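Local atomic coordinates of ribokinase (Thermotoga maritima, PDB entry 1VM7), a protein that probably catalyses the ATP- and magnesium-dependent phosphorylation of D-ribose at O-5, giving D-ribose 5-phosphate. Residues 82-85 / 86-90; 154-157 / 158-162; 176-179 / 180-183; 213-217 / 218-222. All blocks are in the same frame, centred on the assembly; numbering follows the deposited sequence.

Contact 1. Residues 82-85 / 86-90; sequences DLLI and ENYEK
Tyr88 lies alongside Leu84, one turn back on helix 79-90, the two side chains running in the same direction. This is the helix of a right-handed beta-alpha-beta unit, between strands 69-75 and 93-98 in the Rossmann-like sheet of the PfkB kinases. Leu84 CB sits 4.1 Å from Tyr88 CZ, and its CD1 comes within 3.9 Å of the Tyr88 OH, so the leucine follows the ring out to its hydroxyl. The near side of the ring also rests on backbone: Leu84 O is 3.0 Å above the plane, offset toward the rim, while the same oxygen accepts the Tyr88 N-H at 2.8 Å. With CG anti to its own carbonyl carbon (chi1 -60°), the tyrosine is laid back over that turn of the helix. Its hydroxyl is bonded to Ser23 and its ring meets Phe71 edge-to-face; Ala55, predicted to bind the substrate, is next to it.

On the next face Ile85 crosses Glu89, and the isoleucine packs against Ile75 and Tyr96 of the flanking strands. The helix bond here, from Glu89 N to Ile85 O, measures 2.7 Å and is fairly straight at the hydrogen (166°). On the outer side Leu83 and Glu86 run together, with Leu83 CD2 3.8 Å from Glu86 OE2. Asp82 instead turns to a salt bridge with Arg98. Asn87 N bonds to Leu83 O at 3.0 Å, and the Asn87 amide carbon CG lies 3.2 Å from that same carbonyl oxygen.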
loop_
_atom_site.group_PDB
_atom_site.type_symbol
_atom_site.label_atom_id
_atom_site.label_comp_id
_atom_site.label_asym_id
_atom_site.label_seq_id
_atom_site.Cartn_x
_atom_site.Cartn_y
_atom_site.Cartn_z
ATOM N N ASP A 82 -15.433 -3.008 3.304
ATOM C CA ASP A 82 -16.482 -2.185 3.916
ATOM C C ASP A 82 -16.684 -0.885 3.187
ATOM O O ASP A 82 -17.818 -0.514 2.941
ATOM C CB ASP A 82 -16.204 -1.883 5.383
ATOM C CG ASP A 82 -16.221 -3.124 6.242
ATOM O OD1 ASP A 82 -16.845 -4.104 5.825
ATOM O OD2 ASP A 82 -15.593 -3.115 7.314
ATOM N N LEU A 83 -15.599 -0.204 2.840
ATOM C CA LEU A 83 -15.715 1.048 2.087
ATOM C C LEU A 83 -16.351 0.809 0.710
ATOM O O LEU A 83 -17.198 1.610 0.260
ATOM C CB LEU A 83 -14.365 1.783 1.996
ATOM C CG LEU A 83 -13.946 2.307 3.404
ATOM C CD1 LEU A 83 -12.435 2.641 3.516
ATOM C CD2 LEU A 83 -14.818 3.495 3.875
ATOM N N LEU A 84 -15.936 -0.267 0.029
ATOM C CA LEU A 84 -16.520 -0.582 -1.287
ATOM C C LEU A 84 -18.021 -0.944 -1.170
ATOM O O LEU A 84 -18.835 -0.562 -1.990
ATOM C CB LEU A 84 -15.774 -1.699 -1.950
ATOM C CG LEU A 84 -14.324 -1.396 -2.375
ATOM C CD1 LEU A 84 -13.818 -2.616 -3.086
ATOM C CD2 LEU A 84 -14.233 -0.176 -3.217
ATOM N N ILE A 85 -18.380 -1.672 -0.127
ATOM C CA ILE A 85 -19.793 -2.006 0.114
ATOM C C ILE A 85 -20.635 -0.739 0.330
ATOM O O ILE A 85 -21.720 -0.592 -0.280
ATOM C CB ILE A 85 -19.922 -3.021 1.240
ATOM C CG1 ILE A 85 -19.394 -4.374 0.751
ATOM C CG2 ILE A 85 -21.363 -3.149 1.741
ATOM C CD1 ILE A 85 -19.232 -5.371 1.842
ATOM N N GLU A 86 -20.120 0.204 1.119
ATOM C CA GLU A 86 -20.813 1.480 1.304
ATOM C C GLU A 86 -21.019 2.164 -0.014
ATOM O O GLU A 86 -22.100 2.700 -0.266
ATOM C CB GLU A 86 -20.086 2.485 2.206
ATOM C CG GLU A 86 -19.324 1.903 3.324
ATOM C CD GLU A 86 -18.835 2.969 4.332
ATOM O OE1 GLU A 86 -19.079 4.207 4.067
ATOM O OE2 GLU A 86 -18.225 2.536 5.359
ATOM N N ASN A 87 -19.977 2.216 -0.831
ATOM C CA ASN A 87 -20.070 2.871 -2.141
ATOM C C ASN A 87 -21.129 2.154 -2.961
ATOM O O ASN A 87 -21.999 2.782 -3.537
ATOM C CB ASN A 87 -18.748 2.814 -2.908
ATOM C CG ASN A 87 -17.622 3.588 -2.235
ATOM O OD1 ASN A 87 -17.855 4.368 -1.304
ATOM N ND2 ASN A 87 -16.371 3.368 -2.704
ATOM N N TYR A 88 -21.041 0.822 -2.999
ATOM C CA TYR A 88 -21.936 0.019 -3.829
ATOM C C TYR A 88 -23.400 0.157 -3.392
ATOM O O TYR A 88 -24.264 0.386 -4.249
ATOM C CB TYR A 88 -21.479 -1.452 -3.921
ATOM C CG TYR A 88 -20.095 -1.690 -4.520
ATOM C CD1 TYR A 88 -19.402 -0.686 -5.202
ATOM C CD2 TYR A 88 -19.470 -2.951 -4.411
ATOM C CE1 TYR A 88 -18.157 -0.922 -5.729
ATOM C CE2 TYR A 88 -18.204 -3.178 -4.909
ATOM C CZ TYR A 88 -17.549 -2.177 -5.578
ATOM O OH TYR A 88 -16.284 -2.369 -6.068
ATOM N N GLU A 89 -23.633 0.082 -2.077
ATOM C CA GLU A 89 -24.947 0.172 -1.462
ATOM C C GLU A 89 -25.622 1.487 -1.808
ATOM O O GLU A 89 -26.785 1.486 -2.219
ATOM C CB GLU A 89 -24.845 0.102 0.072
ATOM C CG GLU A 89 -24.574 -1.246 0.684
ATOM C CD GLU A 89 -24.347 -1.211 2.226
ATOM O OE1 GLU A 89 -24.270 -0.083 2.842
ATOM O OE2 GLU A 89 -24.256 -2.347 2.819
ATOM N N LYS A 90 -24.903 2.597 -1.592
ATOM C CA LYS A 90 -25.417 3.924 -1.891
ATOM C C LYS A 90 -25.857 4.071 -3.361
ATOM O O LYS A 90 -26.804 4.794 -3.633
ATOM C CB LYS A 90 -24.373 4.978 -1.560
ATOM C CG LYS A 90 -24.212 5.227 -0.100
ATOM C CD LYS A 90 -22.850 5.913 0.223
ATOM C CE LYS A 90 -22.615 7.166 -0.622
ATOM N NZ LYS A 90 -23.861 7.994 -0.775
#

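Contact 2. Residues 154-157 / 158-162; sequences TTLE and CAKRF
Glu157 and Arg161, one turn apart on helix 152-161, form a salt bridge in which a single carboxylate oxygen takes two nitrogens. Arg161 NE reaches Glu157 OE2 at 3.0 Å and NH2 reaches it at 3.1 Å, both with the oxygen close to the guanidinium plane. The carboxylate is turned 79° against that plane: NH2 uses the anti lone pair, whereas NE arrives from above the carboxylate. A bend at chi2 of Glu157 (67°) curls its chain back toward the arginine, which comes out extended and also makes a cation-pi contact with Trp135.

Van der Waals contact is slighter. Leu156 CD1 touches Lys160 CG at 3.9 Å, and the lysine methylene CD lies 3.7 Å from Glu157 OE1.

The backbone supplies regular i to i+4 bonds, among them Cys158 N to Thr154 O at 2.9 Å and Lys160 N to Leu156 O at 2.8 Å. They carry the helix of the beta-alpha-beta unit between strands 143-146 and 165-168, on which Cys158 and Ala159 pack through Leu146 and Val166.

With both short bonds falling on OE2, negative charge is probably drawn toward that oxygen, while OE1 faces the more distant Lys160 ammonium.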
loop_
_atom_site.group_PDB
_atom_site.type_symbol
_atom_site.label_atom_id
_atom_site.label_comp_id
_atom_site.label_asym_id
_atom_site.label_seq_id
_atom_site.Cartn_x
_atom_site.Cartn_y
_atom_site.Cartn_z
ATOM N N THR A 154 -13.548 -17.609 -15.622
ATOM C CA THR A 154 -14.824 -17.126 -15.141
ATOM C C THR A 154 -15.422 -16.216 -16.184
ATOM O O THR A 154 -16.571 -16.378 -16.577
ATOM C CB THR A 154 -14.694 -16.390 -13.805
ATOM O OG1 THR A 154 -14.282 -17.320 -12.812
ATOM C CG2 THR A 154 -16.042 -15.787 -13.370
ATOM N N THR A 155 -14.623 -15.264 -16.640
ATOM C CA THR A 155 -15.018 -14.381 -17.717
ATOM C C THR A 155 -15.498 -15.215 -18.895
ATOM O O THR A 155 -16.583 -14.996 -19.410
ATOM C CB THR A 155 -13.832 -13.482 -18.132
ATOM O OG1 THR A 155 -13.515 -12.626 -17.045
ATOM C CG2 THR A 155 -14.152 -12.627 -19.369
ATOM N N LEU A 156 -14.695 -16.184 -19.300
ATOM C CA LEU A 156 -15.035 -17.004 -20.434
ATOM C C LEU A 156 -16.362 -17.762 -20.228
ATOM O O LEU A 156 -17.220 -17.809 -21.110
ATOM C CB LEU A 156 -13.902 -17.990 -20.706
ATOM C CG LEU A 156 -14.144 -19.039 -21.781
ATOM C CD1 LEU A 156 -14.579 -18.401 -23.105
ATOM C CD2 LEU A 156 -12.869 -19.858 -21.946
ATOM N N GLU A 157 -16.514 -18.365 -19.059
ATOM C CA GLU A 157 -17.690 -19.160 -18.786
ATOM C C GLU A 157 -18.936 -18.288 -18.817
ATOM O O GLU A 157 -19.953 -18.716 -19.335
ATOM C CB GLU A 157 -17.554 -19.895 -17.444
ATOM C CG GLU A 157 -18.609 -20.969 -17.197
ATOM C CD GLU A 157 -18.498 -22.151 -18.146
ATOM O OE1 GLU A 157 -17.726 -22.097 -19.144
ATOM O OE2 GLU A 157 -19.194 -23.152 -17.891
ATOM N N CYS A 158 -18.849 -17.070 -18.274
ATOM C CA CYS A 158 -19.954 -16.101 -18.349
ATOM C C CYS A 158 -20.344 -15.745 -19.775
ATOM O O CYS A 158 -21.515 -15.735 -20.107
ATOM C CB CYS A 158 -19.582 -14.814 -17.617
ATOM S SG CYS A 158 -19.703 -14.999 -15.873
ATOM N N ALA A 159 -19.350 -15.416 -20.598
ATOM C CA ALA A 159 -19.589 -15.082 -22.000
ATOM C C ALA A 159 -20.188 -16.267 -22.758
ATOM O O ALA A 159 -21.075 -16.096 -23.615
ATOM C CB ALA A 159 -18.285 -14.615 -22.663
ATOM N N LYS A 160 -19.723 -17.471 -22.423
ATOM C CA LYS A 160 -20.281 -18.705 -22.985
ATOM C C LYS A 160 -21.744 -18.909 -22.606
ATOM O O LYS A 160 -22.578 -19.223 -23.462
ATOM C CB LYS A 160 -19.496 -19.941 -22.518
ATOM C CG LYS A 160 -18.115 -20.089 -23.101
ATOM C CD LYS A 160 -17.516 -21.462 -22.766
ATOM C CE LYS A 160 -17.976 -22.497 -23.738
ATOM N NZ LYS A 160 -17.573 -23.868 -23.308
ATOM N N ARG A 161 -22.047 -18.777 -21.321
ATOM C CA ARG A 161 -23.372 -19.146 -20.850
ATOM C C ARG A 161 -24.427 -18.041 -20.970
ATOM O O ARG A 161 -25.627 -18.337 -20.967
ATOM C CB ARG A 161 -23.316 -19.609 -19.400
ATOM C CG ARG A 161 -22.502 -20.845 -19.185
ATOM C CD ARG A 161 -23.070 -21.580 -17.993
ATOM N NE ARG A 161 -22.060 -22.362 -17.308
ATOM C CZ ARG A 161 -22.312 -23.132 -16.260
ATOM N NH1 ARG A 161 -23.554 -23.221 -15.766
ATOM N NH2 ARG A 161 -21.307 -23.806 -15.701
ATOM N N PHE A 162 -23.994 -16.782 -21.043
ATOM C CA PHE A 162 -24.936 -15.675 -21.033
ATOM C C PHE A 162 -25.868 -15.690 -22.225
ATOM O O PHE A 162 -25.459 -15.588 -23.374
ATOM C CB PHE A 162 -24.242 -14.316 -20.951
ATOM C CG PHE A 162 -25.139 -13.213 -20.432
ATOM C CD1 PHE A 162 -25.722 -13.307 -19.167
ATOM C CD2 PHE A 162 -25.404 -12.093 -21.199
ATOM C CE1 PHE A 162 -26.534 -12.312 -18.691
ATOM C CE2 PHE A 162 -26.213 -11.089 -20.726
ATOM C CZ PHE A 162 -26.772 -11.197 -19.468
#

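Contact 3. Residues 176-179 / 180-183; sequences INEE and IFQY
Gln182 NE2 donates to Glu179 O at 2.8 Å, nearly straight (170° at the hydrogen), meeting a lone pair in the carbonyl plane. The oxygen is also close to the plane of the glutamine amide, so the donor N-H points directly at it. The amide folds back because CG of Gln182 stands between its own backbone N and carbonyl carbon (chi1 69°), bringing the extended chain over the preceding turn; there NE2 also passes 3.6 Å from Glu179 CG.

A water bridges the same turn: it donates to Glu178 O at 2.8 Å and accepts from Gln182 N at 2.7 Å. The direct backbone bonds, Ile180 N to Asn177 O and Phe181 N to Glu178 O, are weak, and Asn177 OD1 adds another weak bond to Glu179 N.

Between strands 165-168 and 186-187 of the central sheet, the connection makes this helix-like turn in place of a long regular helix.

Beneath the turn the packing is apolar. Ile176 CG2 touches Ile180 CG2 at 3.9 Å and Phe181 CZ at 3.8 Å, the isoleucine crossing the phenylalanine at about a right angle. Ile180 CG2 lies over the centre of one face of the Phe181 ring. Farther out, that ring meets Phe201 edge-to-face and Phe215 obliquely, while Ile176 packs on Leu197 and Pro170.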
loop_
_atom_site.group_PDB
_atom_site.type_symbol
_atom_site.label_atom_id
_atom_site.label_comp_id
_atom_site.label_asym_id
_atom_site.label_seq_id
_atom_site.Cartn_x
_atom_site.Cartn_y
_atom_site.Cartn_z
ATOM N N ILE A 176 -5.796 -13.807 -22.555
ATOM C CA ILE A 176 -7.091 -14.062 -23.174
ATOM C C ILE A 176 -6.971 -15.240 -24.100
ATOM O O ILE A 176 -6.037 -15.323 -24.856
ATOM C CB ILE A 176 -7.587 -12.828 -23.950
ATOM C CG1 ILE A 176 -7.732 -11.658 -22.971
ATOM C CG2 ILE A 176 -8.912 -13.150 -24.682
ATOM C CD1 ILE A 176 -8.093 -10.367 -23.595
ATOM N N ASN A 177 -7.916 -16.171 -24.027
ATOM C CA ASN A 177 -7.969 -17.324 -24.943
ATOM C C ASN A 177 -8.967 -17.030 -26.059
ATOM O O ASN A 177 -10.017 -16.402 -25.834
ATOM C CB ASN A 177 -8.357 -18.624 -24.187
ATOM C CG ASN A 177 -8.638 -19.839 -25.123
ATOM O OD1 ASN A 177 -9.741 -20.386 -25.134
ATOM N ND2 ASN A 177 -7.637 -20.257 -25.891
ATOM N N GLU A 178 -8.618 -17.494 -27.255
ATOM C CA GLU A 178 -9.386 -17.284 -28.476
ATOM C C GLU A 178 -10.851 -17.700 -28.382
ATOM O O GLU A 178 -11.708 -17.215 -29.128
ATOM C CB GLU A 178 -8.742 -18.106 -29.607
ATOM C CG GLU A 178 -9.285 -17.817 -30.991
ATOM C CD GLU A 178 -8.374 -18.349 -32.070
ATOM O OE1 GLU A 178 -8.086 -19.561 -32.043
ATOM O OE2 GLU A 178 -7.920 -17.564 -32.926
ATOM N N GLU A 179 -11.137 -18.627 -27.478
ATOM C CA GLU A 179 -12.454 -19.237 -27.421
ATOM C C GLU A 179 -13.544 -18.217 -27.114
ATOM O O GLU A 179 -14.694 -18.406 -27.519
ATOM C CB GLU A 179 -12.481 -20.378 -26.393
ATOM C CG GLU A 179 -13.741 -21.240 -26.412
ATOM C CD GLU A 179 -13.870 -22.161 -25.184
ATOM O OE1 GLU A 179 -12.858 -22.409 -24.472
ATOM O OE2 GLU A 179 -15.001 -22.641 -24.934
ATOM N N ILE A 180 -13.188 -17.137 -26.403
ATOM C CA ILE A 180 -14.178 -16.190 -25.920
ATOM C C ILE A 180 -14.858 -15.411 -27.043
ATOM O O ILE A 180 -16.037 -15.069 -26.934
ATOM C CB ILE A 180 -13.567 -15.196 -24.862
ATOM C CG1 ILE A 180 -14.670 -14.491 -24.083
ATOM C CG2 ILE A 180 -12.616 -14.174 -25.518
ATOM C CD1 ILE A 180 -14.217 -14.008 -22.778
ATOM N N PHE A 181 -14.137 -15.172 -28.127
ATOM C CA PHE A 181 -14.539 -14.180 -29.131
ATOM C C PHE A 181 -15.859 -14.501 -29.827
ATOM O O PHE A 181 -16.660 -13.609 -30.070
ATOM C CB PHE A 181 -13.399 -13.990 -30.143
ATOM C CG PHE A 181 -12.140 -13.446 -29.527
ATOM C CD1 PHE A 181 -12.124 -12.173 -28.974
ATOM C CD2 PHE A 181 -10.981 -14.204 -29.464
ATOM C CE1 PHE A 181 -10.977 -11.656 -28.391
ATOM C CE2 PHE A 181 -9.834 -13.690 -28.889
ATOM C CZ PHE A 181 -9.842 -12.401 -28.341
ATOM N N GLN A 182 -16.073 -15.776 -30.134
ATOM C CA GLN A 182 -17.286 -16.233 -30.828
ATOM C C GLN A 182 -18.560 -15.989 -30.000
ATOM O O GLN A 182 -19.661 -15.907 -30.554
ATOM C CB GLN A 182 -17.183 -17.734 -31.164
ATOM C CG GLN A 182 -17.251 -18.598 -29.908
ATOM C CD GLN A 182 -16.728 -19.986 -30.097
ATOM O OE1 GLN A 182 -17.299 -20.759 -30.848
ATOM N NE2 GLN A 182 -15.653 -20.328 -29.381
ATOM N N TYR A 183 -18.395 -15.869 -28.683
ATOM C CA TYR A 183 -19.501 -15.602 -27.762
ATOM C C TYR A 183 -19.796 -14.118 -27.538
ATOM O O TYR A 183 -20.762 -13.787 -26.853
ATOM C CB TYR A 183 -19.237 -16.282 -26.419
ATOM C CG TYR A 183 -19.077 -17.771 -26.563
ATOM C CD1 TYR A 183 -20.143 -18.560 -27.012
ATOM C CD2 TYR A 183 -17.875 -18.391 -26.282
ATOM C CE1 TYR A 183 -20.007 -19.938 -27.170
ATOM C CE2 TYR A 183 -17.730 -19.755 -26.437
ATOM C CZ TYR A 183 -18.806 -20.531 -26.867
ATOM O OH TYR A 183 -18.652 -21.896 -27.038
HETATM O O HOH W 1 -14.163 -17.613 -30.485
#

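Contact 4. Residues 213-217 / 218-222; sequences EKFLE and LGVKN
Val220 has CG1 anti to its backbone N (chi1 172°), which leaves CG2 beside that nitrogen and turned back to Phe215 CB at 4.0 Å. Leu218, with CG anti to its carbonyl carbon, sends CD1 to Phe215 CD1, also at 4.0 Å; leucine and phenylalanine cross at a slant. The two aliphatic residues thus flank a one-residue glycine reversal and both return to the same aromatic side chain. Phe215 itself meets Phe202 edge-to-face.

The reversal is a Schellman motif closing helix 208-217 ahead of strand 222-226. Gly219 has a positive phi of 115°, a backbone conformation that glycine tolerates readily. Its N bonds to Leu216 O at 3.1 Å, from above the carbonyl plane. Phe215 O accepts two N-H groups from opposite faces of its plane, Leu218 N at 3.0 Å and Val220 N at 3.2 Å.

Across the turn Leu216 CA lies 3.4 Å from Val220 O in a CA-H...O contact that is nearly straight at the hydrogen, 172°. Beyond it Lys221 NZ curls back to Gly219 O, 2.7 Å away, on a lone pair in the carbonyl plane.

Phe215 O and Leu216 O are therefore met by N-H groups of the turn, while the lysine ammonium on Gly219 O would probably offset some of the negative potential at this C-terminal helix end.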
loop_
_atom_site.group_PDB
_atom_site.type_symbol
_atom_site.label_atom_id
_atom_site.label_comp_id
_atom_site.label_asym_id
_atom_site.label_seq_id
_atom_site.Cartn_x
_atom_site.Cartn_y
_atom_site.Cartn_z
ATOM N N GLU A 213 -11.966 -6.365 -38.171
ATOM C CA GLU A 213 -12.567 -7.255 -39.149
ATOM C C GLU A 213 -12.268 -8.705 -38.862
ATOM O O GLU A 213 -13.136 -9.551 -39.007
ATOM C CB GLU A 213 -12.085 -6.939 -40.546
ATOM C CG GLU A 213 -12.889 -5.877 -41.264
ATOM C CD GLU A 213 -12.705 -5.971 -42.782
ATOM O OE1 GLU A 213 -11.768 -6.673 -43.236
ATOM O OE2 GLU A 213 -13.517 -5.373 -43.526
ATOM N N LYS A 214 -11.034 -9.004 -38.479
ATOM C CA LYS A 214 -10.680 -10.388 -38.194
ATOM C C LYS A 214 -11.406 -10.900 -36.993
ATOM O O LYS A 214 -11.759 -12.063 -36.946
ATOM C CB LYS A 214 -9.191 -10.563 -38.016
ATOM C CG LYS A 214 -8.514 -10.364 -39.295
ATOM C CD LYS A 214 -7.028 -10.532 -39.270
ATOM C CE LYS A 214 -6.532 -10.413 -40.672
ATOM N NZ LYS A 214 -7.293 -11.342 -41.608
ATOM N N PHE A 215 -11.636 -10.042 -36.008
ATOM C CA PHE A 215 -12.409 -10.474 -34.863
ATOM C C PHE A 215 -13.843 -10.838 -35.254
ATOM O O PHE A 215 -14.393 -11.828 -34.770
ATOM C CB PHE A 215 -12.366 -9.441 -33.750
ATOM C CG PHE A 215 -11.127 -9.536 -32.937
ATOM C CD1 PHE A 215 -10.867 -10.699 -32.204
ATOM C CD2 PHE A 215 -10.201 -8.509 -32.926
ATOM C CE1 PHE A 215 -9.716 -10.830 -31.456
ATOM C CE2 PHE A 215 -9.032 -8.629 -32.175
ATOM C CZ PHE A 215 -8.790 -9.796 -31.433
ATOM N N LEU A 216 -14.418 -10.071 -36.176
ATOM C CA LEU A 216 -15.702 -10.439 -36.777
ATOM C C LEU A 216 -15.675 -11.867 -37.342
ATOM O O LEU A 216 -16.661 -12.596 -37.199
ATOM C CB LEU A 216 -16.113 -9.486 -37.903
ATOM C CG LEU A 216 -16.431 -8.030 -37.594
ATOM C CD1 LEU A 216 -16.894 -7.323 -38.846
ATOM C CD2 LEU A 216 -17.482 -7.915 -36.497
ATOM N N GLU A 217 -14.558 -12.267 -37.953
ATOM C CA GLU A 217 -14.415 -13.618 -38.488
ATOM C C GLU A 217 -14.381 -14.718 -37.434
ATOM O O GLU A 217 -14.686 -15.876 -37.752
ATOM C CB GLU A 217 -13.183 -13.752 -39.386
ATOM C CG GLU A 217 -13.382 -13.171 -40.758
ATOM C CD GLU A 217 -12.336 -13.638 -41.725
ATOM O OE1 GLU A 217 -11.304 -14.175 -41.287
ATOM O OE2 GLU A 217 -12.553 -13.489 -42.937
ATOM N N LEU A 218 -13.960 -14.384 -36.218
ATOM C CA LEU A 218 -13.965 -15.353 -35.120
ATOM C C LEU A 218 -15.354 -15.465 -34.452
ATOM O O LEU A 218 -15.556 -16.305 -33.571
ATOM C CB LEU A 218 -12.922 -14.983 -34.063
ATOM C CG LEU A 218 -11.448 -14.961 -34.467
ATOM C CD1 LEU A 218 -10.598 -14.553 -33.258
ATOM C CD2 LEU A 218 -11.015 -16.304 -34.994
ATOM N N GLY A 219 -16.278 -14.591 -34.856
ATOM C CA GLY A 219 -17.655 -14.625 -34.403
ATOM C C GLY A 219 -18.088 -13.420 -33.591
ATOM O O GLY A 219 -19.256 -13.319 -33.213
ATOM N N VAL A 220 -17.160 -12.505 -33.312
ATOM C CA VAL A 220 -17.497 -11.289 -32.578
ATOM C C VAL A 220 -18.488 -10.529 -33.426
ATOM O O VAL A 220 -18.247 -10.332 -34.589
ATOM C CB VAL A 220 -16.246 -10.372 -32.353
ATOM C CG1 VAL A 220 -16.654 -9.030 -31.752
ATOM C CG2 VAL A 220 -15.195 -11.075 -31.511
ATOM N N LYS A 221 -19.586 -10.074 -32.843
ATOM C CA LYS A 221 -20.638 -9.430 -33.626
ATOM C C LYS A 221 -20.324 -7.963 -33.929
ATOM O O LYS A 221 -20.596 -7.485 -35.020
ATOM C CB LYS A 221 -21.989 -9.545 -32.887
ATOM C CG LYS A 221 -22.431 -11.004 -32.592
ATOM C CD LYS A 221 -22.826 -11.766 -33.884
ATOM C CE LYS A 221 -23.065 -13.262 -33.636
ATOM N NZ LYS A 221 -21.788 -14.072 -33.687
ATOM N N ASN A 222 -19.781 -7.250 -32.951
ATOM C CA ASN A 222 -19.400 -5.843 -33.109
ATOM C C ASN A 222 -18.048 -5.602 -32.458
ATOM O O ASN A 222 -17.822 -6.037 -31.313
ATOM C CB ASN A 222 -20.388 -4.909 -32.405
ATOM C CG ASN A 222 -21.776 -4.938 -32.999
ATOM O OD1 ASN A 222 -22.091 -4.152 -33.895
ATOM N ND2 ASN A 222 -22.622 -5.848 -32.504
#

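In the fold
Contacts 1 and 2 belong to regular helices of two beta-alpha-beta units, with a sheet-facing apolar side and charged groups farther out; their centres are about 26 Å apart. The former puts an aromatic-leucine pair by the predicted substrate site, whereas the latter carries an ion pair along the helix. Contact 3 lies in an irregular turn and contact 4 at the C-terminal end of a helix; both bond backbone carbonyls, through a side-chain amide and a water in one and the N-H groups of a glycine turn in the other. Contact 3 touches both neighbours: a weak Lys160-Glu179 ion pair and Tyr183 link it to contact 2, while Phe181 packs on Phe215 and Leu218 of contact 4.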